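Local coordinates for protein VP5 (Halorubrum pleomorphic virus 6, PDB 6QGL) that forms part of the viral envelope and probably mediates fusion of the virus with the membrane of its haloarchaeal host, at residues 26-31 with 119-124; 74-79 with 240-245; 106-111 with 245-250; 111-116 with 175-180. All blocks are in the same frame, centred on the assembly; numbering follows the deposited sequence.

Contact 1: residues 26-31 with 119-124; sequences LREFEV and FYKSWN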
loop_
_atom_site.group_PDB
_atom_site.type_symbol
_atom_site.label_atom_id
_atom_site.label_comp_id
_atom_site.label_asym_id
_atom_site.label_seq_id
_atom_site.Cartn_x
_atom_site.Cartn_y
_atom_site.Cartn_z
ATOM N N LEU A 26 -9.283 -4.634 -7.955
ATOM C CA LEU A 26 -9.930 -5.846 -8.466
ATOM C C LEU A 26 -11.246 -6.217 -7.786
ATOM O O LEU A 26 -11.986 -7.036 -8.333
ATOM C CB LEU A 26 -8.947 -7.036 -8.409
ATOM C CG LEU A 26 -7.579 -6.825 -9.076
ATOM C CD1 LEU A 26 -6.586 -7.856 -8.616
ATOM C CD2 LEU A 26 -7.689 -6.822 -10.592
ATOM N N ARG A 27 -11.535 -5.655 -6.598
ATOM C CA ARG A 27 -12.751 -5.978 -5.832
ATOM C C ARG A 27 -13.205 -4.794 -4.995
ATOM O O ARG A 27 -12.423 -3.870 -4.786
ATOM C CB ARG A 27 -12.477 -7.145 -4.862
ATOM C CG ARG A 27 -12.034 -8.434 -5.516
ATOM C CD ARG A 27 -11.515 -9.460 -4.535
ATOM N NE ARG A 27 -10.273 -9.039 -3.891
ATOM C CZ ARG A 27 -9.054 -9.231 -4.382
ATOM N NH1 ARG A 27 -8.885 -9.829 -5.556
ATOM N NH2 ARG A 27 -7.993 -8.824 -3.704
ATOM N N GLU A 28 -14.445 -4.856 -4.460
ATOM C CA GLU A 28 -14.971 -3.836 -3.556
ATOM C C GLU A 28 -14.114 -3.904 -2.290
ATOM O O GLU A 28 -13.977 -4.976 -1.690
ATOM C CB GLU A 28 -16.460 -4.075 -3.246
ATOM C CG GLU A 28 -17.046 -3.049 -2.287
ATOM C CD GLU A 28 -18.553 -3.034 -2.100
ATOM O OE1 GLU A 28 -19.249 -3.905 -2.671
ATOM O OE2 GLU A 28 -19.038 -2.137 -1.373
ATOM N N PHE A 29 -13.471 -2.782 -1.949
ATOM C CA PHE A 29 -12.570 -2.687 -0.808
ATOM C C PHE A 29 -13.202 -1.928 0.351
ATOM O O PHE A 29 -13.698 -0.812 0.168
ATOM C CB PHE A 29 -11.236 -2.048 -1.240
ATOM C CG PHE A 29 -10.218 -1.853 -0.142
ATOM C CD1 PHE A 29 -9.410 -2.904 0.275
ATOM C CD2 PHE A 29 -10.050 -0.611 0.461
ATOM C CE1 PHE A 29 -8.468 -2.722 1.289
ATOM C CE2 PHE A 29 -9.111 -0.430 1.478
ATOM C CZ PHE A 29 -8.326 -1.487 1.887
ATOM N N GLU A 30 -13.174 -2.538 1.543
ATOM C CA GLU A 30 -13.712 -1.933 2.758
ATOM C C GLU A 30 -12.661 -1.052 3.410
ATOM O O GLU A 30 -11.511 -1.474 3.571
ATOM C CB GLU A 30 -14.241 -2.997 3.728
ATOM C CG GLU A 30 -15.648 -3.461 3.383
ATOM C CD GLU A 30 -16.331 -4.366 4.392
ATOM O OE1 GLU A 30 -16.236 -4.095 5.611
ATOM O OE2 GLU A 30 -16.988 -5.340 3.955
ATOM N N VAL A 31 -13.049 0.189 3.744
ATOM C CA VAL A 31 -12.156 1.176 4.358
ATOM C C VAL A 31 -11.850 0.840 5.824
ATOM O O VAL A 31 -12.668 0.218 6.509
ATOM C CB VAL A 31 -12.633 2.652 4.185
ATOM C CG1 VAL A 31 -12.834 3.003 2.715
ATOM C CG2 VAL A 31 -13.896 2.956 4.999
ATOM N N PHE A 119 -11.286 4.087 -4.307
ATOM C CA PHE A 119 -10.321 5.172 -4.208
ATOM C C PHE A 119 -10.915 6.382 -3.473
ATOM O O PHE A 119 -10.312 6.848 -2.503
ATOM C CB PHE A 119 -9.796 5.547 -5.607
ATOM C CG PHE A 119 -8.806 6.682 -5.640
ATOM C CD1 PHE A 119 -7.513 6.515 -5.155
ATOM C CD2 PHE A 119 -9.157 7.914 -6.179
ATOM C CE1 PHE A 119 -6.601 7.572 -5.177
ATOM C CE2 PHE A 119 -8.238 8.965 -6.216
ATOM C CZ PHE A 119 -6.965 8.785 -5.718
ATOM N N TYR A 120 -12.109 6.858 -3.897
ATOM C CA TYR A 120 -12.775 7.999 -3.256
ATOM C C TYR A 120 -13.273 7.679 -1.852
ATOM O O TYR A 120 -13.296 8.576 -1.008
ATOM C CB TYR A 120 -13.912 8.568 -4.119
ATOM C CG TYR A 120 -13.512 8.981 -5.517
ATOM C CD1 TYR A 120 -12.320 9.659 -5.754
ATOM C CD2 TYR A 120 -14.357 8.746 -6.597
ATOM C CE1 TYR A 120 -11.949 10.040 -7.040
ATOM C CE2 TYR A 120 -14.000 9.126 -7.887
ATOM C CZ TYR A 120 -12.797 9.776 -8.103
ATOM O OH TYR A 120 -12.445 10.149 -9.372
ATOM N N LYS A 121 -13.649 6.407 -1.593
ATOM C CA LYS A 121 -14.095 5.951 -0.274
ATOM C C LYS A 121 -12.975 6.106 0.754
ATOM O O LYS A 121 -13.247 6.568 1.861
ATOM C CB LYS A 121 -14.591 4.495 -0.316
ATOM C CG LYS A 121 -16.111 4.365 -0.289
ATOM C CD LYS A 121 -16.611 3.006 -0.779
ATOM C CE LYS A 121 -16.470 1.863 0.201
ATOM N NZ LYS A 121 -16.668 0.550 -0.468
ATOM N N SER A 122 -11.718 5.757 0.379
ATOM C CA SER A 122 -10.557 5.871 1.269
ATOM C C SER A 122 -10.179 7.330 1.548
ATOM O O SER A 122 -9.722 7.627 2.655
ATOM C CB SER A 122 -9.368 5.062 0.756
ATOM O OG SER A 122 -8.647 5.732 -0.263
ATOM N N TRP A 123 -10.400 8.240 0.567
ATOM C CA TRP A 123 -10.164 9.678 0.737
ATOM C C TRP A 123 -11.181 10.199 1.747
ATOM O O TRP A 123 -10.800 10.864 2.708
ATOM C CB TRP A 123 -10.292 10.443 -0.598
ATOM C CG TRP A 123 -10.470 11.927 -0.428
ATOM C CD1 TRP A 123 -11.645 12.622 -0.462
ATOM C CD2 TRP A 123 -9.449 12.882 -0.112
ATOM N NE1 TRP A 123 -11.416 13.954 -0.208
ATOM C CE2 TRP A 123 -10.073 14.147 -0.015
ATOM C CE3 TRP A 123 -8.056 12.797 0.064
ATOM C CZ2 TRP A 123 -9.358 15.315 0.272
ATOM C CZ3 TRP A 123 -7.350 13.956 0.340
ATOM C CH2 TRP A 123 -8.000 15.193 0.454
ATOM N N ASN A 124 -12.472 9.863 1.535
ATOM C CA ASN A 124 -13.588 10.244 2.398
ATOM C C ASN A 124 -13.350 9.846 3.840
ATOM O O ASN A 124 -13.590 10.663 4.727
ATOM C CB ASN A 124 -14.899 9.655 1.879
ATOM C CG ASN A 124 -15.447 10.365 0.657
ATOM O OD1 ASN A 124 -14.906 11.371 0.169
ATOM N ND2 ASN A 124 -16.551 9.861 0.141
#
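K121, partly exposed on helix 97-140, reaches toward E28 and F29 in the extended N-terminal chain that runs alongside this helix before helix 43-66 begins. The lysine side chain starts toward the chain and bends about its CG-CD bond (chi3 77°), bringing its ammonium group up to the backbone at F29. There K121 NZ makes a weak hydrogen bond to F29 O, 3.3 Å long. The same nitrogen forms a long salt bridge with E28 OE2 at 3.7 Å. The glutamate, extended beyond CG and exposed, meets the lysine side chain at about a right angle. V31 makes the apolar part of the contact. Its CG1 branch, lying beside its own backbone N (chi1 -56°), comes down on the helix at K121, 3.8 Å from K121 CB and 3.7 Å from K121 C. S122 lies under the same methyl, and its OG turns back into the helix to hydrogen-bond F119 O at 3.0 Å. N118 continues the grip on the chain, taking the F29 amide and the R27 carbonyl, while the F29 ring packs on T64 and M65 of helix 43-66. The arrangement is that of an N-terminal arm laid lengthwise along a bundle helix, held largely through its backbone.

Contact 2: residues 74-79 with 240-245; sequences GVEHTA and DTVFQN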
loop_
_atom_site.group_PDB
_atom_site.type_symbol
_atom_site.label_atom_id
_atom_site.label_comp_id
_atom_site.label_asym_id
_atom_site.label_seq_id
_atom_site.Cartn_x
_atom_site.Cartn_y
_atom_site.Cartn_z
ATOM N N GLY A 74 -1.841 -2.474 -15.137
ATOM C CA GLY A 74 -2.503 -3.746 -14.890
ATOM C C GLY A 74 -4.009 -3.598 -14.817
ATOM O O GLY A 74 -4.737 -4.548 -15.118
ATOM N N VAL A 75 -4.489 -2.403 -14.401
ATOM C CA VAL A 75 -5.915 -2.060 -14.320
ATOM C C VAL A 75 -6.438 -1.973 -15.759
ATOM O O VAL A 75 -7.533 -2.459 -16.040
ATOM C CB VAL A 75 -6.154 -0.752 -13.510
ATOM C CG1 VAL A 75 -7.605 -0.287 -13.588
ATOM C CG2 VAL A 75 -5.732 -0.926 -12.058
ATOM N N GLU A 76 -5.613 -1.405 -16.666
ATOM C CA GLU A 76 -5.859 -1.277 -18.103
ATOM C C GLU A 76 -5.975 -2.680 -18.720
ATOM O O GLU A 76 -6.882 -2.917 -19.517
ATOM C CB GLU A 76 -4.713 -0.475 -18.751
ATOM C CG GLU A 76 -4.962 -0.003 -20.173
ATOM C CD GLU A 76 -3.827 0.815 -20.756
ATOM O OE1 GLU A 76 -3.071 0.269 -21.590
ATOM O OE2 GLU A 76 -3.686 2.000 -20.371
ATOM N N HIS A 77 -5.082 -3.612 -18.308
ATOM C CA HIS A 77 -5.046 -5.011 -18.744
ATOM C C HIS A 77 -6.325 -5.735 -18.303
ATOM O O HIS A 77 -6.961 -6.390 -19.127
ATOM C CB HIS A 77 -3.790 -5.711 -18.188
ATOM C CG HIS A 77 -3.576 -7.109 -18.688
ATOM N ND1 HIS A 77 -3.172 -7.357 -19.991
ATOM C CD2 HIS A 77 -3.682 -8.288 -18.033
ATOM C CE1 HIS A 77 -3.065 -8.673 -20.089
ATOM N NE2 HIS A 77 -3.359 -9.276 -18.936
ATOM N N THR A 78 -6.710 -5.575 -17.016
ATOM C CA THR A 78 -7.914 -6.153 -16.399
ATOM C C THR A 78 -9.170 -5.643 -17.114
ATOM O O THR A 78 -10.068 -6.436 -17.410
ATOM C CB THR A 78 -7.956 -5.828 -14.885
ATOM O OG1 THR A 78 -6.718 -6.197 -14.279
ATOM C CG2 THR A 78 -9.100 -6.530 -14.155
ATOM N N ALA A 79 -9.220 -4.325 -17.393
ATOM C CA ALA A 79 -10.343 -3.679 -18.069
ATOM C C ALA A 79 -10.479 -4.144 -19.518
ATOM O O ALA A 79 -11.604 -4.300 -19.990
ATOM C CB ALA A 79 -10.200 -2.171 -18.002
ATOM N N ASP A 240 -7.638 8.211 -14.751
ATOM C CA ASP A 240 -8.327 8.807 -15.901
ATOM C C ASP A 240 -7.667 8.356 -17.198
ATOM O O ASP A 240 -8.377 7.961 -18.124
ATOM C CB ASP A 240 -8.331 10.349 -15.820
ATOM C CG ASP A 240 -9.190 10.956 -14.732
ATOM O OD1 ASP A 240 -10.035 10.241 -14.177
ATOM O OD2 ASP A 240 -9.019 12.155 -14.444
ATOM N N THR A 241 -6.313 8.384 -17.242
ATOM C CA THR A 241 -5.509 7.973 -18.391
ATOM C C THR A 241 -5.820 6.525 -18.764
ATOM O O THR A 241 -6.138 6.247 -19.919
ATOM C CB THR A 241 -4.001 8.192 -18.102
ATOM O OG1 THR A 241 -3.779 9.553 -17.732
ATOM C CG2 THR A 241 -3.115 7.833 -19.286
ATOM N N VAL A 242 -5.749 5.626 -17.775
ATOM C CA VAL A 242 -5.983 4.193 -17.897
ATOM C C VAL A 242 -7.375 3.893 -18.467
ATOM O O VAL A 242 -7.454 3.186 -19.467
ATOM C CB VAL A 242 -5.689 3.482 -16.546
ATOM C CG1 VAL A 242 -6.359 2.115 -16.449
ATOM C CG2 VAL A 242 -4.187 3.361 -16.321
ATOM N N PHE A 243 -8.449 4.461 -17.890
ATOM C CA PHE A 243 -9.799 4.190 -18.385
ATOM C C PHE A 243 -10.133 4.898 -19.713
ATOM O O PHE A 243 -10.998 4.414 -20.450
ATOM C CB PHE A 243 -10.847 4.463 -17.311
ATOM C CG PHE A 243 -10.772 3.493 -16.153
ATOM C CD1 PHE A 243 -11.108 2.151 -16.321
ATOM C CD2 PHE A 243 -10.359 3.917 -14.898
ATOM C CE1 PHE A 243 -11.034 1.258 -15.247
ATOM C CE2 PHE A 243 -10.296 3.024 -13.823
ATOM C CZ PHE A 243 -10.628 1.702 -14.005
ATOM N N GLN A 244 -9.406 5.983 -20.052
ATOM C CA GLN A 244 -9.582 6.654 -21.340
ATOM C C GLN A 244 -8.978 5.756 -22.422
ATOM O O GLN A 244 -9.619 5.521 -23.450
ATOM C CB GLN A 244 -8.924 8.051 -21.348
ATOM C CG GLN A 244 -9.131 8.813 -22.669
ATOM C CD GLN A 244 -8.937 10.307 -22.589
ATOM O OE1 GLN A 244 -8.543 10.874 -21.558
ATOM N NE2 GLN A 244 -9.207 10.982 -23.699
ATOM N N ASN A 245 -7.764 5.219 -22.152
ATOM C CA ASN A 245 -7.031 4.316 -23.038
ATOM C C ASN A 245 -7.804 3.029 -23.319
ATOM O O ASN A 245 -7.765 2.558 -24.450
ATOM C CB ASN A 245 -5.641 3.992 -22.475
ATOM C CG ASN A 245 -4.656 5.144 -22.446
ATOM O OD1 ASN A 245 -4.808 6.174 -23.115
ATOM N ND2 ASN A 245 -3.607 4.988 -21.654
#
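E76 and V242 mark the closest backbone approach of helices 73-92 and 229-257, which here run in nearly the same direction and cross at -29°. The short axes come within 9.1 Å of each other. V242 points into the gap, and its CG1 sits against the turn of the facing helix, 3.6 Å from E76 N and 3.8 Å from E76 CB. V75 supplies the matching methyl: its CG1 meets V242 CG1 at 3.9 Å, the two side chains crossing at about a right angle. This same V75 CG1 touches F243 CZ at 3.6 Å. F243 starts off away from helix 73-92, but its ring swings back so that CZ arrives at V75, with A79 CB lying more loosely by CE1. At the border of this apolar patch, E76 stretches out with CG anti to the backbone N (chi1 -168°) and lays its carboxylate by N245. N245 ND2 donates to E76 OE2 over 3.3 Å with an N-H...O angle of 163°. The acceptor lies in the amide plane, whereas the donor comes on the syn side but well out of the carboxylate plane, the two planes being almost perpendicular. Y111 of helix 97-140 packs on V75 and A79, and V246 adds to the cover. Apolar contacts inside and a polar link at the border are characteristic of neighbouring helices in an alpha-helical bundle.

Contact 3: residues 106-111 with 245-250; sequences SAIDSY and NVRNGI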
loop_
_atom_site.group_PDB
_atom_site.type_symbol
_atom_site.label_atom_id
_atom_site.label_comp_id
_atom_site.label_asym_id
_atom_site.label_seq_id
_atom_site.Cartn_x
_atom_site.Cartn_y
_atom_site.Cartn_z
ATOM N N SER A 106 -20.169 -1.556 -20.882
ATOM C CA SER A 106 -20.911 -1.836 -19.647
ATOM C C SER A 106 -19.988 -2.557 -18.667
ATOM O O SER A 106 -20.090 -2.338 -17.461
ATOM C CB SER A 106 -22.156 -2.670 -19.918
ATOM O OG SER A 106 -23.124 -1.917 -20.628
ATOM N N ALA A 107 -19.060 -3.388 -19.191
ATOM C CA ALA A 107 -18.060 -4.094 -18.394
ATOM C C ALA A 107 -17.060 -3.084 -17.824
ATOM O O ALA A 107 -16.767 -3.148 -16.629
ATOM C CB ALA A 107 -17.348 -5.134 -19.240
ATOM N N ILE A 108 -16.589 -2.122 -18.657
ATOM C CA ILE A 108 -15.675 -1.052 -18.239
ATOM C C ILE A 108 -16.366 -0.177 -17.182
ATOM O O ILE A 108 -15.753 0.110 -16.159
ATOM C CB ILE A 108 -15.110 -0.198 -19.429
ATOM C CG1 ILE A 108 -14.469 -1.086 -20.516
ATOM C CG2 ILE A 108 -14.078 0.843 -18.929
ATOM C CD1 ILE A 108 -14.448 -0.460 -21.907
ATOM N N ASP A 109 -17.643 0.202 -17.409
ATOM C CA ASP A 109 -18.415 1.036 -16.479
ATOM C C ASP A 109 -18.474 0.450 -15.079
ATOM O O ASP A 109 -18.185 1.165 -14.127
ATOM C CB ASP A 109 -19.835 1.314 -17.011
ATOM C CG ASP A 109 -19.916 2.234 -18.212
ATOM O OD1 ASP A 109 -18.933 2.895 -18.513
ATOM O OD2 ASP A 109 -20.977 2.298 -18.834
ATOM N N SER A 110 -18.802 -0.849 -14.957
ATOM C CA SER A 110 -18.868 -1.537 -13.669
ATOM C C SER A 110 -17.486 -1.654 -13.029
ATOM O O SER A 110 -17.377 -1.504 -11.814
ATOM C CB SER A 110 -19.495 -2.915 -13.822
ATOM O OG SER A 110 -18.684 -3.735 -14.642
ATOM N N TYR A 111 -16.434 -1.898 -13.837
ATOM C CA TYR A 111 -15.067 -2.032 -13.342
ATOM C C TYR A 111 -14.516 -0.699 -12.850
ATOM O O TYR A 111 -13.976 -0.647 -11.746
ATOM C CB TYR A 111 -14.158 -2.720 -14.378
ATOM C CG TYR A 111 -12.726 -2.981 -13.946
ATOM C CD1 TYR A 111 -12.429 -3.452 -12.663
ATOM C CD2 TYR A 111 -11.661 -2.573 -14.739
ATOM C CE1 TYR A 111 -11.112 -3.622 -12.237
ATOM C CE2 TYR A 111 -10.338 -2.724 -14.318
ATOM C CZ TYR A 111 -10.067 -3.270 -13.073
ATOM O OH TYR A 111 -8.770 -3.415 -12.642
ATOM N N ASN A 245 -7.764 5.219 -22.152
ATOM C CA ASN A 245 -7.031 4.316 -23.038
ATOM C C ASN A 245 -7.804 3.029 -23.319
ATOM O O ASN A 245 -7.765 2.558 -24.450
ATOM C CB ASN A 245 -5.641 3.992 -22.475
ATOM C CG ASN A 245 -4.656 5.144 -22.446
ATOM O OD1 ASN A 245 -4.808 6.174 -23.115
ATOM N ND2 ASN A 245 -3.607 4.988 -21.654
ATOM N N VAL A 246 -8.506 2.472 -22.302
ATOM C CA VAL A 246 -9.307 1.244 -22.429
ATOM C C VAL A 246 -10.497 1.486 -23.356
ATOM O O VAL A 246 -10.696 0.712 -24.286
ATOM C CB VAL A 246 -9.747 0.649 -21.060
ATOM C CG1 VAL A 246 -10.658 -0.557 -21.240
ATOM C CG2 VAL A 246 -8.546 0.262 -20.218
ATOM N N ARG A 247 -11.266 2.562 -23.108
ATOM C CA ARG A 247 -12.446 2.910 -23.897
ATOM C C ARG A 247 -12.127 3.246 -25.346
ATOM O O ARG A 247 -12.833 2.788 -26.248
ATOM C CB ARG A 247 -13.223 4.050 -23.239
ATOM C CG ARG A 247 -13.926 3.618 -21.991
ATOM C CD ARG A 247 -15.208 4.398 -21.803
ATOM N NE ARG A 247 -16.040 3.725 -20.819
ATOM C CZ ARG A 247 -15.950 3.964 -19.524
ATOM N NH1 ARG A 247 -15.106 4.875 -19.068
ATOM N NH2 ARG A 247 -16.638 3.247 -18.666
ATOM N N ASN A 248 -11.064 4.041 -25.570
ATOM C CA ASN A 248 -10.611 4.418 -26.910
ATOM C C ASN A 248 -10.050 3.189 -27.627
ATOM O O ASN A 248 -10.302 2.998 -28.822
ATOM C CB ASN A 248 -9.532 5.524 -26.825
ATOM C CG ASN A 248 -10.010 6.891 -26.366
ATOM O OD1 ASN A 248 -11.196 7.234 -26.428
ATOM N ND2 ASN A 248 -9.080 7.719 -25.917
ATOM N N GLY A 249 -9.319 2.368 -26.869
ATOM C CA GLY A 249 -8.693 1.141 -27.335
ATOM C C GLY A 249 -9.689 0.083 -27.740
ATOM O O GLY A 249 -9.498 -0.571 -28.759
ATOM N N ILE A 250 -10.773 -0.070 -26.953
ATOM C CA ILE A 250 -11.847 -1.032 -27.217
ATOM C C ILE A 250 -12.687 -0.562 -28.406
ATOM O O ILE A 250 -13.197 -1.397 -29.158
ATOM C CB ILE A 250 -12.663 -1.365 -25.934
ATOM C CG1 ILE A 250 -11.807 -2.252 -25.020
ATOM C CG2 ILE A 250 -14.012 -2.047 -26.235
ATOM C CD1 ILE A 250 -12.212 -2.310 -23.697
#
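Beside I108, which lays a methyl over the guanidinium of R247, the carbonyl oxygen A107 O is gripped by two donors, S110 OG at 2.8 Å and Y111 N at 3.1 Å. S110 points away from helix 229-257, and its hydroxyl bonds back to its own helix at this oxygen. I108 carries the contact itself. With CG2 anti to the backbone N and CG1 beside it, the two branches part company: CG2 rests over one face of the R247 guanidinium, displaced toward its rim and 3.5 Å from NH2, while CD1 runs on toward the other helix. Segments 106-111 and 245-250, of helices 97-140 and 229-257, run antiparallel at 174° within the helical bundle, their axes 10.9 Å apart. That spacing is bridged by side chains. I108 CD1 meets I250 CD1 tip to tip, and it passes V246 CG1 at 3.8 Å as the isoleucine and valine run by one another head to tail. On the far side of the guanidinium group from helix 229-257, D109 crosses the arginine at about a right angle. A salt bridge between D109 and R247 is likely, but their modelled atoms stand too close for its geometry to be trusted. R247 NH1 has a second acidic partner in E112, one turn further along, and P176 of the neighbouring hairpin loop packs against the arginine.

Contact 4: residues 111-116 with 175-180; sequences YETTVR and MPDGTN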
loop_
_atom_site.group_PDB
_atom_site.type_symbol
_atom_site.label_atom_id
_atom_site.label_comp_id
_atom_site.label_asym_id
_atom_site.label_seq_id
_atom_site.Cartn_x
_atom_site.Cartn_y
_atom_site.Cartn_z
ATOM N N TYR A 111 -16.434 -1.898 -13.837
ATOM C CA TYR A 111 -15.067 -2.032 -13.342
ATOM C C TYR A 111 -14.516 -0.699 -12.850
ATOM O O TYR A 111 -13.976 -0.647 -11.746
ATOM C CB TYR A 111 -14.158 -2.720 -14.378
ATOM C CG TYR A 111 -12.726 -2.981 -13.946
ATOM C CD1 TYR A 111 -12.429 -3.452 -12.663
ATOM C CD2 TYR A 111 -11.661 -2.573 -14.739
ATOM C CE1 TYR A 111 -11.112 -3.622 -12.237
ATOM C CE2 TYR A 111 -10.338 -2.724 -14.318
ATOM C CZ TYR A 111 -10.067 -3.270 -13.073
ATOM O OH TYR A 111 -8.770 -3.415 -12.642
ATOM N N GLU A 112 -14.691 0.379 -13.643
ATOM C CA GLU A 112 -14.245 1.734 -13.305
ATOM C C GLU A 112 -14.948 2.245 -12.051
ATOM O O GLU A 112 -14.286 2.844 -11.205
ATOM C CB GLU A 112 -14.452 2.700 -14.482
ATOM C CG GLU A 112 -13.853 4.085 -14.256
ATOM C CD GLU A 112 -13.868 5.045 -15.429
ATOM O OE1 GLU A 112 -14.081 4.583 -16.571
ATOM O OE2 GLU A 112 -13.660 6.261 -15.208
ATOM N N THR A 113 -16.274 1.993 -11.927
ATOM C CA THR A 113 -17.074 2.405 -10.772
ATOM C C THR A 113 -16.495 1.796 -9.502
ATOM O O THR A 113 -16.295 2.520 -8.540
ATOM C CB THR A 113 -18.567 2.095 -10.984
ATOM O OG1 THR A 113 -19.008 2.760 -12.165
ATOM C CG2 THR A 113 -19.438 2.542 -9.813
ATOM N N THR A 114 -16.160 0.496 -9.527
ATOM C CA THR A 114 -15.576 -0.220 -8.394
ATOM C C THR A 114 -14.239 0.400 -7.972
ATOM O O THR A 114 -14.082 0.740 -6.801
ATOM C CB THR A 114 -15.495 -1.721 -8.711
ATOM O OG1 THR A 114 -16.806 -2.180 -9.033
ATOM C CG2 THR A 114 -14.939 -2.544 -7.560
ATOM N N VAL A 115 -13.307 0.578 -8.932
ATOM C CA VAL A 115 -11.971 1.144 -8.717
ATOM C C VAL A 115 -12.070 2.577 -8.182
ATOM O O VAL A 115 -11.448 2.885 -7.164
ATOM C CB VAL A 115 -11.078 1.017 -9.994
ATOM C CG1 VAL A 115 -9.736 1.720 -9.814
ATOM C CG2 VAL A 115 -10.859 -0.441 -10.373
ATOM N N ARG A 116 -12.885 3.431 -8.838
ATOM C CA ARG A 116 -13.078 4.822 -8.425
ATOM C C ARG A 116 -13.741 4.939 -7.066
ATOM O O ARG A 116 -13.242 5.690 -6.230
ATOM C CB ARG A 116 -13.850 5.625 -9.471
ATOM C CG ARG A 116 -13.022 5.960 -10.686
ATOM C CD ARG A 116 -13.586 7.157 -11.414
ATOM N NE ARG A 116 -12.962 7.285 -12.722
ATOM C CZ ARG A 116 -11.871 7.998 -12.980
ATOM N NH1 ARG A 116 -11.282 8.698 -12.014
ATOM N NH2 ARG A 116 -11.367 8.024 -14.201
ATOM N N MET A 175 -20.509 8.520 -11.729
ATOM C CA MET A 175 -19.906 7.211 -11.957
ATOM C C MET A 175 -20.308 6.684 -13.338
ATOM O O MET A 175 -21.429 6.954 -13.779
ATOM C CB MET A 175 -20.250 6.220 -10.825
ATOM C CG MET A 175 -19.509 6.501 -9.520
ATOM S SD MET A 175 -17.699 6.467 -9.678
ATOM C CE MET A 175 -17.221 6.875 -8.033
ATOM N N PRO A 176 -19.402 5.980 -14.059
ATOM C CA PRO A 176 -19.738 5.515 -15.418
ATOM C C PRO A 176 -20.952 4.601 -15.543
ATOM O O PRO A 176 -21.500 4.502 -16.638
ATOM C CB PRO A 176 -18.468 4.801 -15.876
ATOM C CG PRO A 176 -17.394 5.321 -15.014
ATOM C CD PRO A 176 -18.019 5.611 -13.697
ATOM N N ASP A 177 -21.386 3.948 -14.445
ATOM C CA ASP A 177 -22.544 3.050 -14.475
ATOM C C ASP A 177 -23.896 3.793 -14.357
ATOM O O ASP A 177 -24.944 3.153 -14.256
ATOM C CB ASP A 177 -22.398 1.932 -13.423
ATOM C CG ASP A 177 -22.414 2.383 -11.976
ATOM O OD1 ASP A 177 -22.255 3.599 -11.727
ATOM O OD2 ASP A 177 -22.565 1.518 -11.090
ATOM N N GLY A 178 -23.848 5.126 -14.405
ATOM C CA GLY A 178 -25.027 5.984 -14.334
ATOM C C GLY A 178 -25.406 6.456 -12.947
ATOM O O GLY A 178 -26.306 7.289 -12.811
ATOM N N THR A 179 -24.729 5.931 -11.907
ATOM C CA THR A 179 -24.984 6.285 -10.507
ATOM C C THR A 179 -24.153 7.495 -10.073
ATOM O O THR A 179 -23.165 7.836 -10.727
ATOM C CB THR A 179 -24.730 5.083 -9.568
ATOM O OG1 THR A 179 -23.340 4.760 -9.550
ATOM C CG2 THR A 179 -25.570 3.858 -9.916
ATOM N N ASN A 180 -24.550 8.126 -8.955
ATOM C CA ASN A 180 -23.837 9.263 -8.376
ATOM C C ASN A 180 -23.148 8.847 -7.089
ATOM O O ASN A 180 -23.722 8.095 -6.297
ATOM C CB ASN A 180 -24.787 10.438 -8.098
ATOM C CG ASN A 180 -25.452 11.054 -9.308
ATOM O OD1 ASN A 180 -26.597 11.505 -9.234
ATOM N ND2 ASN A 180 -24.762 11.111 -10.445
#
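P176 presents its CG to one face of the E112 carboxylate, 3.6 Å from E112 CD, while the R116 guanidinium meets the carboxylate with its edge, E112 CD lying in its plane. The guanidinium grips E112 OE2 side-on with two nitrogens. R116 NE, at 2.8 Å, uses the anti lone pair, whereas R116 NH2 comes from above the carboxylate plane, on the face opposite the proline. R247 binds the other carboxylate oxygen, so that the two arginines together fix the rotation of E112, and D240 pairs with R116. M175 bends at chi2 (-59°) to bring CE to R116 CB, 3.9 Å away. T113 packs between M175 and D177; its OG1 passes P176 CD at 3.4 Å, but its hydrogen-bond partner is D109 O. D177 OD1 turns inward to T179 OG1, at 2.7 Å. The type I turn from M175 to G178, between antiparallel strands 166-174 and 180-189, is typical of a beta-hairpin tip, here docked on a helix.

Helix 97-140 runs through contacts 1, 3 and 4, and helix 229-257 is common to contacts 2 and 3, whose centres lie about 8 Å apart. Two salt bridges tie the sites together: D240 OD1 of contact 2 meets R116 NH2 of contact 4 at 2.6 Å, and R247 NH1 of contact 3 meets E112 OE1 of contact 4 at 2.7 Å. The E112-R116 pair is thus flanked by two charges, D240 and R247, two turns apart on helix 229-257. Y111 links contacts 3 and 4 and also packs on helix 73-92. Contact 1 stands about 12 Å, centre to centre, from contact 4, which it touches through Y120 CD2 and M175 CE, 3.7 Å apart.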